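Local coordinates for ribonucleoside-diphosphate reductase subunit beta (Bacillus halodurans C-125, PDB 2RCC), which probably serves as the iron-dependent small subunit of a class I ribonucleotide reductase, which makes deoxyribonucleotides for DNA synthesis from ribonucleotides, at residues 193-198 and 308-313; 260-265 and 284-289; 64-69 and 203-208. All coordinates share one frame; numbering follows the deposited sequence. Where two conformers were deposited one is given.

Contact 2 is the most buried of the three: it holds two antiparallel helices together round an isoleucine, with a lysine-serine bond beside it. Contact 1 is partly buried and apolar; it lays the last modelled residues, 308-313, against helix 191-202, and its loop also touches contact 2, where Asn308, Met310 and Ile313 meet Tyr284. Contact 3 lies farthest from the centre of the chain and from the predicted iron site. There the turn that follows helix 191-202 is gripped mainly by hydrogen bonds from residues 64-69. Contacts 1 and 3 thus fix the middle of helix 191-202 and the turn beyond it, the first by hydrocarbon, the second by amide, hydroxyl and ammonium groups.

Contact 1. Residues 193-198 and 308-313; sequences GFAFFY and NPMKWI
Ala195 and Tyr198, one turn apart on helix 191-202, receive the side chains of Met310, Trp312 and Ile313 from the loop that ends the modelled chain, with no hydrogen bond between the segments. Trp312 can be followed outward. From its CB, chi1 of 62° sets CG between the backbone N and the carbonyl carbon, which swings the indole back over its own loop; Met310 CB and Ile313 CG1 lie against one face, near the rim. The six-membered ring then points its far edge at the helix. CZ3 meets Tyr198 CB at 3.7 Å, in the ring plane, and CH2 comes within 3.3 Å of Ala195 O, also near that plane, so a carbonyl oxygen faces the ring's C-H rim rather than its pi cloud. Arg202, one turn beyond Tyr198, adds a cation-pi contact to the indole. Beside it the Ala195 methyl is also met by the terminal carbon of Met310, a selenomethionine, with CE 4.0 Å from Ala195 CB. In the conformer given, one of two and so less certain, Ile313 CD1 lies 3.9 Å from Ala195 CB and reaches the edge of the tyrosine ring, 4.2 Å from Tyr198 CD2. The loop is shaped locally: Asn308 OD1 accepts from Met310 N at 3.1 Å in an Asx turn, and a type I beta turn from Met310 to Ile313 follows. The Tyr198 hydroxyl takes no part here, being hydrogen-bonded to Asn214 and Asn217 of helix 207-237, the helix that carries the predicted iron ligand Glu220. A contact made of methyl, selenomethionine and ring-edge packing, with one carbonyl at the indole rim, probably holds by shape and by burial of the Ala195 methyl, without directional bonds.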
loop_
_atom_site.group_PDB
_atom_site.type_symbol
_atom_site.label_atom_id
_atom_site.label_comp_id
_atom_site.label_asym_id
_atom_site.label_seq_id
_atom_site.Cartn_x
_atom_site.Cartn_y
_atom_site.Cartn_z
ATOM N N GLY A 193 -8.816 17.028 -18.317
ATOM C CA GLY A 193 -9.331 17.612 -17.107
ATOM C C GLY A 193 -8.234 18.197 -16.261
ATOM O O GLY A 193 -8.389 19.275 -15.750
ATOM N N PHE A 194 -7.104 17.497 -16.139
ATOM C CA PHE A 194 -5.960 18.078 -15.421
ATOM C C PHE A 194 -5.491 19.352 -16.094
ATOM O O PHE A 194 -5.234 20.344 -15.427
ATOM C CB PHE A 194 -4.807 17.104 -15.285
ATOM C CG PHE A 194 -5.167 15.789 -14.571
ATOM C CD1 PHE A 194 -6.086 15.746 -13.507
ATOM C CD2 PHE A 194 -4.559 14.613 -14.956
ATOM C CE1 PHE A 194 -6.394 14.562 -12.861
ATOM C CE2 PHE A 194 -4.874 13.392 -14.302
ATOM C CZ PHE A 194 -5.786 13.373 -13.258
ATOM N N ALA A 195 -5.428 19.343 -17.418
ATOM C CA ALA A 195 -5.077 20.549 -18.185
ATOM C C ALA A 195 -5.986 21.733 -17.878
ATOM O O ALA A 195 -5.512 22.879 -17.857
ATOM C CB ALA A 195 -5.073 20.247 -19.699
ATOM N N PHE A 196 -7.280 21.468 -17.670
ATOM C CA PHE A 196 -8.258 22.503 -17.275
ATOM C C PHE A 196 -7.781 23.216 -15.993
ATOM O O PHE A 196 -7.787 24.431 -15.914
ATOM C CB PHE A 196 -9.683 21.923 -17.136
ATOM C CG PHE A 196 -10.656 22.853 -16.446
ATOM C CD1 PHE A 196 -11.390 23.766 -17.172
ATOM C CD2 PHE A 196 -10.848 22.806 -15.081
ATOM C CE1 PHE A 196 -12.283 24.609 -16.545
ATOM C CE2 PHE A 196 -11.716 23.689 -14.438
ATOM C CZ PHE A 196 -12.431 24.570 -15.168
ATOM N N PHE A 197 -7.358 22.439 -14.998
ATOM C CA PHE A 197 -6.884 22.997 -13.764
ATOM C C PHE A 197 -5.602 23.809 -13.977
ATOM O O PHE A 197 -5.470 24.917 -13.437
ATOM C CB PHE A 197 -6.724 21.909 -12.695
ATOM C CG PHE A 197 -8.018 21.250 -12.332
ATOM C CD1 PHE A 197 -9.026 21.974 -11.732
ATOM C CD2 PHE A 197 -8.245 19.931 -12.621
ATOM C CE1 PHE A 197 -10.223 21.379 -11.409
ATOM C CE2 PHE A 197 -9.445 19.337 -12.292
ATOM C CZ PHE A 197 -10.422 20.069 -11.696
ATOM N N TYR A 198 -4.678 23.279 -14.784
ATOM C CA TYR A 198 -3.430 24.006 -15.059
ATOM C C TYR A 198 -3.684 25.279 -15.859
ATOM O O TYR A 198 -2.960 26.267 -15.675
ATOM C CB TYR A 198 -2.410 23.129 -15.804
ATOM C CG TYR A 198 -2.009 21.844 -15.102
ATOM C CD1 TYR A 198 -1.806 21.788 -13.722
ATOM C CD2 TYR A 198 -1.771 20.684 -15.841
ATOM C CE1 TYR A 198 -1.420 20.595 -13.102
ATOM C CE2 TYR A 198 -1.390 19.515 -15.241
ATOM C CZ TYR A 198 -1.212 19.482 -13.880
ATOM O OH TYR A 198 -0.829 18.308 -13.322
ATOM N N ASN A 308 3.812 18.997 -29.269
ATOM C CA ASN A 308 2.689 19.305 -28.380
ATOM C C ASN A 308 2.310 20.759 -28.640
ATOM O O ASN A 308 3.101 21.649 -28.308
ATOM C CB ASN A 308 3.081 19.116 -26.911
ATOM C CG ASN A 308 1.984 19.551 -25.938
ATOM O OD1 ASN A 308 0.824 19.783 -26.306
ATOM N ND2 ASN A 308 2.355 19.651 -24.685
ATOM N N PRO A 309 1.089 21.010 -29.179
ATOM C CA PRO A 309 0.717 22.389 -29.484
ATOM C C PRO A 309 0.348 23.259 -28.285
ATOM O O PRO A 309 0.380 24.472 -28.425
ATOM C CB PRO A 309 -0.474 22.237 -30.427
ATOM C CG PRO A 309 -1.043 20.967 -30.140
ATOM C CD PRO A 309 -0.011 20.083 -29.503
HETATM N N MSE A 310 -0.011 22.677 -27.145
HETATM C CA MSE A 310 -0.274 23.477 -25.932
HETATM C C MSE A 310 1.029 23.727 -25.215
HETATM O O MSE A 310 1.314 23.122 -24.171
HETATM C CB MSE A 310 -1.312 22.829 -25.018
HETATM C CG MSE A 310 -2.695 23.326 -25.344
HETATM SE SE MSE A 310 -3.954 22.132 -24.648
HETATM C CE MSE A 310 -3.268 21.795 -22.875
ATOM N N LYS A 311 1.794 24.664 -25.778
ATOM C CA LYS A 311 3.132 25.005 -25.285
ATOM C C LYS A 311 3.155 25.279 -23.770
ATOM O O LYS A 311 4.073 24.844 -23.085
ATOM C CB LYS A 311 3.744 26.166 -26.105
ATOM N N TRP A 312 2.118 25.941 -23.255
ATOM C CA TRP A 312 2.006 26.265 -21.809
ATOM C C TRP A 312 1.968 25.083 -20.842
ATOM O O TRP A 312 2.201 25.300 -19.666
ATOM C CB TRP A 312 0.812 27.216 -21.520
ATOM C CG TRP A 312 -0.537 26.672 -21.853
ATOM C CD1 TRP A 312 -1.233 26.895 -22.981
ATOM C CD2 TRP A 312 -1.348 25.799 -21.050
ATOM N NE1 TRP A 312 -2.424 26.228 -22.955
ATOM C CE2 TRP A 312 -2.522 25.545 -21.774
ATOM C CE3 TRP A 312 -1.200 25.223 -19.788
ATOM C CZ2 TRP A 312 -3.534 24.732 -21.285
ATOM C CZ3 TRP A 312 -2.208 24.429 -19.308
ATOM C CH2 TRP A 312 -3.358 24.188 -20.053
ATOM N N ILE A 313 1.644 23.868 -21.308
ATOM C CA ILE A 313 1.630 22.633 -20.489
ATOM C C ILE A 313 3.058 22.250 -20.129
ATOM O O ILE A 313 3.312 21.593 -19.109
ATOM C CB ILE A 313 0.988 21.421 -21.256
ATOM C CG1 ILE A 313 -0.529 21.495 -21.275
ATOM C CG2 ILE A 313 1.324 20.068 -20.608
ATOM C CD1 ILE A 313 -1.221 20.909 -20.027
#

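Contact 2. Residues 260-265 and 284-289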
loop_
_atom_site.group_PDB
_atom_site.type_symbol
_atom_site.label_atom_id
_atom_site.label_comp_id
_atom_site.label_asym_id
_atom_site.label_seq_id
_atom_site.Cartn_x
_atom_site.Cartn_y
_atom_site.Cartn_z
ATOM N N LEU A 260 -12.001 8.372 -26.680
ATOM C CA LEU A 260 -12.884 8.509 -25.517
ATOM C C LEU A 260 -12.532 9.744 -24.708
ATOM O O LEU A 260 -13.421 10.437 -24.251
ATOM C CB LEU A 260 -12.855 7.265 -24.608
ATOM C CG LEU A 260 -13.636 6.055 -25.142
ATOM C CD1 LEU A 260 -13.275 4.765 -24.392
ATOM C CD2 LEU A 260 -15.131 6.319 -25.078
ATOM N N GLU A 261 -11.245 10.020 -24.545
ATOM C CA GLU A 261 -10.809 11.232 -23.824
ATOM C C GLU A 261 -11.289 12.482 -24.549
ATOM O O GLU A 261 -11.827 13.374 -23.916
ATOM C CB GLU A 261 -9.288 11.220 -23.637
ATOM C CG GLU A 261 -8.706 12.399 -22.846
ATOM C CD GLU A 261 -9.182 12.509 -21.410
ATOM O OE1 GLU A 261 -9.731 11.559 -20.833
ATOM O OE2 GLU A 261 -8.995 13.580 -20.826
ATOM N N LYS A 262 -11.129 12.519 -25.872
ATOM C CA LYS A 262 -11.577 13.642 -26.698
ATOM C C LYS A 262 -13.073 13.823 -26.558
ATOM O O LYS A 262 -13.532 14.938 -26.469
ATOM C CB LYS A 262 -11.219 13.426 -28.176
ATOM C CG LYS A 262 -9.730 13.458 -28.423
ATOM C CD LYS A 262 -9.341 12.986 -29.794
ATOM C CE LYS A 262 -7.804 12.807 -29.835
ATOM N NZ LYS A 262 -7.246 12.540 -31.155
ATOM N N ASP A 263 -13.831 12.728 -26.509
ATOM C CA ASP A 263 -15.298 12.804 -26.334
ATOM C C ASP A 263 -15.641 13.436 -24.984
ATOM O O ASP A 263 -16.490 14.317 -24.894
ATOM C CB ASP A 263 -15.945 11.421 -26.424
ATOM C CG ASP A 263 -15.864 10.794 -27.826
ATOM O OD1 ASP A 263 -15.739 11.518 -28.843
ATOM O OD2 ASP A 263 -15.916 9.540 -27.899
ATOM N N TRP A 264 -14.997 12.952 -23.941
ATOM C CA TRP A 264 -15.193 13.488 -22.607
ATOM C C TRP A 264 -14.836 14.964 -22.557
ATOM O O TRP A 264 -15.587 15.776 -22.010
ATOM C CB TRP A 264 -14.394 12.682 -21.599
ATOM C CG TRP A 264 -15.125 11.454 -21.175
ATOM C CD1 TRP A 264 -15.154 10.223 -21.781
ATOM C CD2 TRP A 264 -15.971 11.356 -20.052
ATOM N NE1 TRP A 264 -15.947 9.368 -21.087
ATOM C CE2 TRP A 264 -16.462 10.035 -20.011
ATOM C CE3 TRP A 264 -16.355 12.258 -19.057
ATOM C CZ2 TRP A 264 -17.294 9.588 -19.011
ATOM C CZ3 TRP A 264 -17.195 11.823 -18.073
ATOM C CH2 TRP A 264 -17.668 10.503 -18.056
ATOM N N PHE A 265 -13.680 15.292 -23.105
ATOM C CA PHE A 265 -13.258 16.680 -23.222
ATOM C C PHE A 265 -14.344 17.505 -23.964
ATOM O O PHE A 265 -14.718 18.590 -23.535
ATOM C CB PHE A 265 -11.962 16.774 -24.022
ATOM C CG PHE A 265 -11.679 18.159 -24.475
ATOM C CD1 PHE A 265 -11.395 19.120 -23.536
ATOM C CD2 PHE A 265 -11.819 18.519 -25.815
ATOM C CE1 PHE A 265 -11.186 20.454 -23.915
ATOM C CE2 PHE A 265 -11.622 19.845 -26.207
ATOM C CZ PHE A 265 -11.276 20.805 -25.239
ATOM N N TYR A 284 -3.106 17.528 -28.298
ATOM C CA TYR A 284 -2.407 17.194 -27.047
ATOM C C TYR A 284 -2.764 15.783 -26.556
ATOM O O TYR A 284 -1.880 15.026 -26.150
ATOM C CB TYR A 284 -2.666 18.277 -25.970
ATOM C CG TYR A 284 -2.186 17.925 -24.580
ATOM C CD1 TYR A 284 -0.827 17.787 -24.300
ATOM C CD2 TYR A 284 -3.093 17.740 -23.533
ATOM C CE1 TYR A 284 -0.391 17.446 -23.004
ATOM C CE2 TYR A 284 -2.672 17.420 -22.267
ATOM C CZ TYR A 284 -1.327 17.286 -22.000
ATOM O OH TYR A 284 -0.954 16.957 -20.721
ATOM N N ILE A 285 -4.040 15.411 -26.625
ATOM C CA ILE A 285 -4.454 14.032 -26.268
ATOM C C ILE A 285 -3.778 12.994 -27.215
ATOM O O ILE A 285 -3.323 11.950 -26.750
ATOM C CB ILE A 285 -5.992 13.873 -26.296
ATOM C CG1 ILE A 285 -6.631 14.754 -25.211
ATOM C CG2 ILE A 285 -6.431 12.372 -26.120
ATOM C CD1 ILE A 285 -8.118 15.044 -25.454
ATOM N N SER A 286 -3.686 13.287 -28.508
ATOM C CA SER A 286 -2.989 12.391 -29.474
ATOM C C SER A 286 -1.508 12.245 -29.142
ATOM O O SER A 286 -0.937 11.133 -29.186
ATOM C CB SER A 286 -3.116 12.882 -30.919
ATOM O OG SER A 286 -4.460 12.830 -31.347
ATOM N N PHE A 287 -0.893 13.382 -28.840
ATOM C CA PHE A 287 0.501 13.449 -28.395
ATOM C C PHE A 287 0.740 12.566 -27.146
ATOM O O PHE A 287 1.751 11.853 -27.066
ATOM C CB PHE A 287 0.841 14.916 -28.104
ATOM C CG PHE A 287 2.232 15.144 -27.612
ATOM C CD1 PHE A 287 3.283 15.240 -28.512
ATOM C CD2 PHE A 287 2.494 15.301 -26.256
ATOM C CE1 PHE A 287 4.570 15.478 -28.073
ATOM C CE2 PHE A 287 3.793 15.537 -25.813
ATOM C CZ PHE A 287 4.826 15.630 -26.734
ATOM N N ILE A 288 -0.169 12.610 -26.169
ATOM C CA ILE A 288 -0.050 11.750 -24.969
ATOM C C ILE A 288 -0.172 10.287 -25.354
ATOM O O ILE A 288 0.613 9.470 -24.860
ATOM C CB ILE A 288 -1.093 12.063 -23.853
ATOM C CG1 ILE A 288 -0.971 13.512 -23.346
ATOM C CG2 ILE A 288 -0.919 11.123 -22.667
ATOM C CD1 ILE A 288 0.431 13.923 -23.012
ATOM N N ALA A 289 -1.119 9.953 -26.237
ATOM C CA ALA A 289 -1.264 8.573 -26.713
ATOM C C ALA A 289 0.075 8.095 -27.338
ATOM O O ALA A 289 0.514 6.985 -27.055
ATOM C CB ALA A 289 -2.424 8.432 -27.725
#
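An antiparallel helical hairpin beside the predicted iron-bearing helices of this ferritin-clan subunit brings Glu261, Lys262 and Phe265 of helix 244-268 against Ile285 and Ser286 of helix 278-295. The axes of the two short segments come within 10.4 Å, with 153° between their directions. Ile285 bridges this spacing with its whole side chain. Its CD1 touches the hydrocarbon of two successive residues, 3.7 Å from Lys262 CG and 3.8 Å from Glu261 CG, while its branch methyl CG2 lies 4.0 Å from Glu261 CB. Glu261 crosses the isoleucine at about a right angle; Lys262 slides past it in the opposite direction. Phe265 adds a looser touch, its CB 4.5 Å from Ile285 CD1.

Beyond CG the lysine chain is extended, so CE passes over Ile285 CG2 at 4.0 Å and the ammonium group reaches the next residue, where Lys262 NZ gives a hydrogen bond of 2.8 Å to Ser286 OG. That hydroxyl bonds weakly to Glu282 O, one turn back, and Lys262 also touches the Glu282 side chain. In Glu261 CG stands anti to the backbone N (chi1 -178°), and a bend at chi2 takes the carboxylate to Arg155 in a salt bridge, with Phe190 N and Ser192 OG as further partners. Its side chain is about 10 Å from that of Glu220, a predicted iron ligand. The contact therefore uses the methylene parts of two charged residues as apolar surface and sends their ends apart: the lysine charge to a serine hydroxyl, the buried carboxylate to a cluster of donors likely to keep it ionised.

Contact 3. Residues 64-69 and 203-208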
loop_
_atom_site.group_PDB
_atom_site.type_symbol
_atom_site.label_atom_id
_atom_site.label_comp_id
_atom_site.label_asym_id
_atom_site.label_seq_id
_atom_site.Cartn_x
_atom_site.Cartn_y
_atom_site.Cartn_z
ATOM N N ALA A 64 -10.743 29.340 -2.394
ATOM C CA ALA A 64 -12.123 29.562 -1.936
ATOM C C ALA A 64 -12.604 30.979 -2.234
ATOM O O ALA A 64 -13.719 31.159 -2.732
ATOM C CB ALA A 64 -12.248 29.239 -0.418
ATOM N N LYS A 65 -11.748 31.969 -1.973
ATOM C CA LYS A 65 -12.064 33.361 -2.264
ATOM C C LYS A 65 -12.079 33.636 -3.766
ATOM O O LYS A 65 -12.891 34.431 -4.222
ATOM C CB LYS A 65 -11.072 34.312 -1.582
ATOM C CG LYS A 65 -11.143 34.317 -0.065
ATOM N N GLN A 66 -11.171 33.021 -4.540
ATOM C CA GLN A 66 -11.144 33.235 -6.005
ATOM C C GLN A 66 -12.265 32.560 -6.771
ATOM O O GLN A 66 -12.629 33.049 -7.845
ATOM C CB GLN A 66 -9.841 32.727 -6.638
ATOM C CG GLN A 66 -8.646 33.637 -6.485
ATOM C CD GLN A 66 -7.452 33.097 -7.204
ATOM O OE1 GLN A 66 -7.144 31.910 -7.089
ATOM N NE2 GLN A 66 -6.751 33.965 -7.963
ATOM N N PHE A 67 -12.782 31.443 -6.243
ATOM C CA PHE A 67 -13.743 30.607 -6.978
ATOM C C PHE A 67 -14.951 31.348 -7.568
ATOM O O PHE A 67 -15.257 31.151 -8.747
ATOM C CB PHE A 67 -14.152 29.372 -6.161
ATOM C CG PHE A 67 -14.927 28.354 -6.953
ATOM C CD1 PHE A 67 -14.325 27.685 -8.018
ATOM C CD2 PHE A 67 -16.253 28.077 -6.660
ATOM C CE1 PHE A 67 -15.032 26.752 -8.767
ATOM C CE2 PHE A 67 -16.958 27.141 -7.408
ATOM C CZ PHE A 67 -16.341 26.472 -8.448
ATOM N N PRO A 68 -15.628 32.210 -6.771
ATOM C CA PRO A 68 -16.717 33.044 -7.313
ATOM C C PRO A 68 -16.320 34.042 -8.384
ATOM O O PRO A 68 -17.206 34.506 -9.095
ATOM C CB PRO A 68 -17.171 33.863 -6.101
ATOM C CG PRO A 68 -16.756 33.126 -4.964
ATOM C CD PRO A 68 -15.492 32.422 -5.319
ATOM N N THR A 69 -15.033 34.408 -8.466
ATOM C CA THR A 69 -14.539 35.359 -9.466
ATOM C C THR A 69 -14.412 34.733 -10.864
ATOM O O THR A 69 -14.231 35.464 -11.815
ATOM C CB THR A 69 -13.171 35.997 -9.059
ATOM O OG1 THR A 69 -12.110 35.062 -9.269
ATOM C CG2 THR A 69 -13.183 36.448 -7.578
ATOM N N ASN A 203 -2.845 31.316 -15.301
ATOM C CA ASN A 203 -3.424 32.662 -15.222
ATOM C C ASN A 203 -3.723 33.120 -13.771
ATOM O O ASN A 203 -4.544 33.987 -13.564
ATOM C CB ASN A 203 -4.663 32.713 -16.133
ATOM C CG ASN A 203 -4.292 32.478 -17.606
ATOM O OD1 ASN A 203 -3.243 32.927 -18.058
ATOM N ND2 ASN A 203 -5.107 31.740 -18.328
ATOM N N GLN A 204 -3.020 32.530 -12.798
ATOM C CA GLN A 204 -3.102 32.853 -11.376
ATOM C C GLN A 204 -4.444 32.589 -10.669
ATOM O O GLN A 204 -4.713 33.196 -9.649
ATOM C CB GLN A 204 -2.674 34.310 -11.170
ATOM C CG GLN A 204 -1.356 34.710 -11.856
ATOM C CD GLN A 204 -0.145 34.439 -11.001
ATOM O OE1 GLN A 204 0.147 35.211 -10.085
ATOM N NE2 GLN A 204 0.596 33.372 -11.316
ATOM N N LYS A 205 -5.269 31.682 -11.193
ATOM C CA LYS A 205 -6.541 31.324 -10.570
ATOM C C LYS A 205 -6.503 29.866 -10.082
ATOM O O LYS A 205 -5.980 29.001 -10.763
ATOM C CB LYS A 205 -7.697 31.503 -11.563
ATOM C CG LYS A 205 -8.001 32.977 -12.003
ATOM C CD LYS A 205 -8.603 33.833 -10.850
ATOM C CE LYS A 205 -9.311 35.156 -11.302
ATOM N NZ LYS A 205 -9.556 36.154 -10.158
HETATM N N MSE A 206 -7.016 29.602 -8.887
HETATM C CA MSE A 206 -7.141 28.229 -8.383
HETATM C C MSE A 206 -5.813 27.473 -8.377
HETATM O O MSE A 206 -5.723 26.308 -8.777
HETATM C CB MSE A 206 -8.220 27.450 -9.168
HETATM C CG MSE A 206 -9.576 28.192 -9.300
HETATM SE SE MSE A 206 -10.262 28.902 -7.606
HETATM C CE MSE A 206 -10.824 27.173 -6.931
ATOM N N VAL A 207 -4.798 28.158 -7.870
ATOM C CA VAL A 207 -3.429 27.668 -7.879
ATOM C C VAL A 207 -3.188 26.520 -6.874
ATOM O O VAL A 207 -2.430 25.581 -7.169
ATOM C CB VAL A 207 -2.441 28.837 -7.627
ATOM C CG1 VAL A 207 -1.003 28.315 -7.515
ATOM C CG2 VAL A 207 -2.551 29.893 -8.747
ATOM N N SER A 208 -3.804 26.590 -5.694
ATOM C CA SER A 208 -3.693 25.489 -4.717
ATOM C C SER A 208 -4.290 24.186 -5.245
ATOM O O SER A 208 -3.718 23.114 -5.062
ATOM C CB SER A 208 -4.311 25.871 -3.389
ATOM O OG SER A 208 -3.529 26.873 -2.798
HETATM O O HOH W 1 -5.328 30.493 -5.948
#
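The side-chain amide of Gln66 clasps the turn 204-206 with both its ends. NE2 donates to Gln204 O at 2.8 Å, nearly straight at 168°, with the oxygen in the amide plane and the N-H on its lone pair. OE1 accepts from Met206 N at 2.9 Å, the donor tilted 39° out of the amide plane and off the lone pair, and also from a water that passes the link on to Val207 N. These two bonds fix the rotation of the amide, which an extended chain beyond CG carries across. A leucine here would probably leave Gln204 O and Met206 N without these mates and set the turn freer to move. Alongside, Lys205 CD packs 3.4 Å from Gln66 NE2, and Lys205 NZ donates to Thr69 OG1 at 2.9 Å. Beneath the polar layer, selenomethionine Met206 puts SE 4.0 Å from Gln66 CB and CE 3.7 Å from Phe67 CD1, oblique to the ring. Gln204 ends helix 191-202 in a Schellman motif and Met206 is the N-cap of helix 207-237, so Gln66 and the 3-10 turn 67-69 clamp the joint between them, while Phe67 and Met206 rest on Phe78 of helix 72-87.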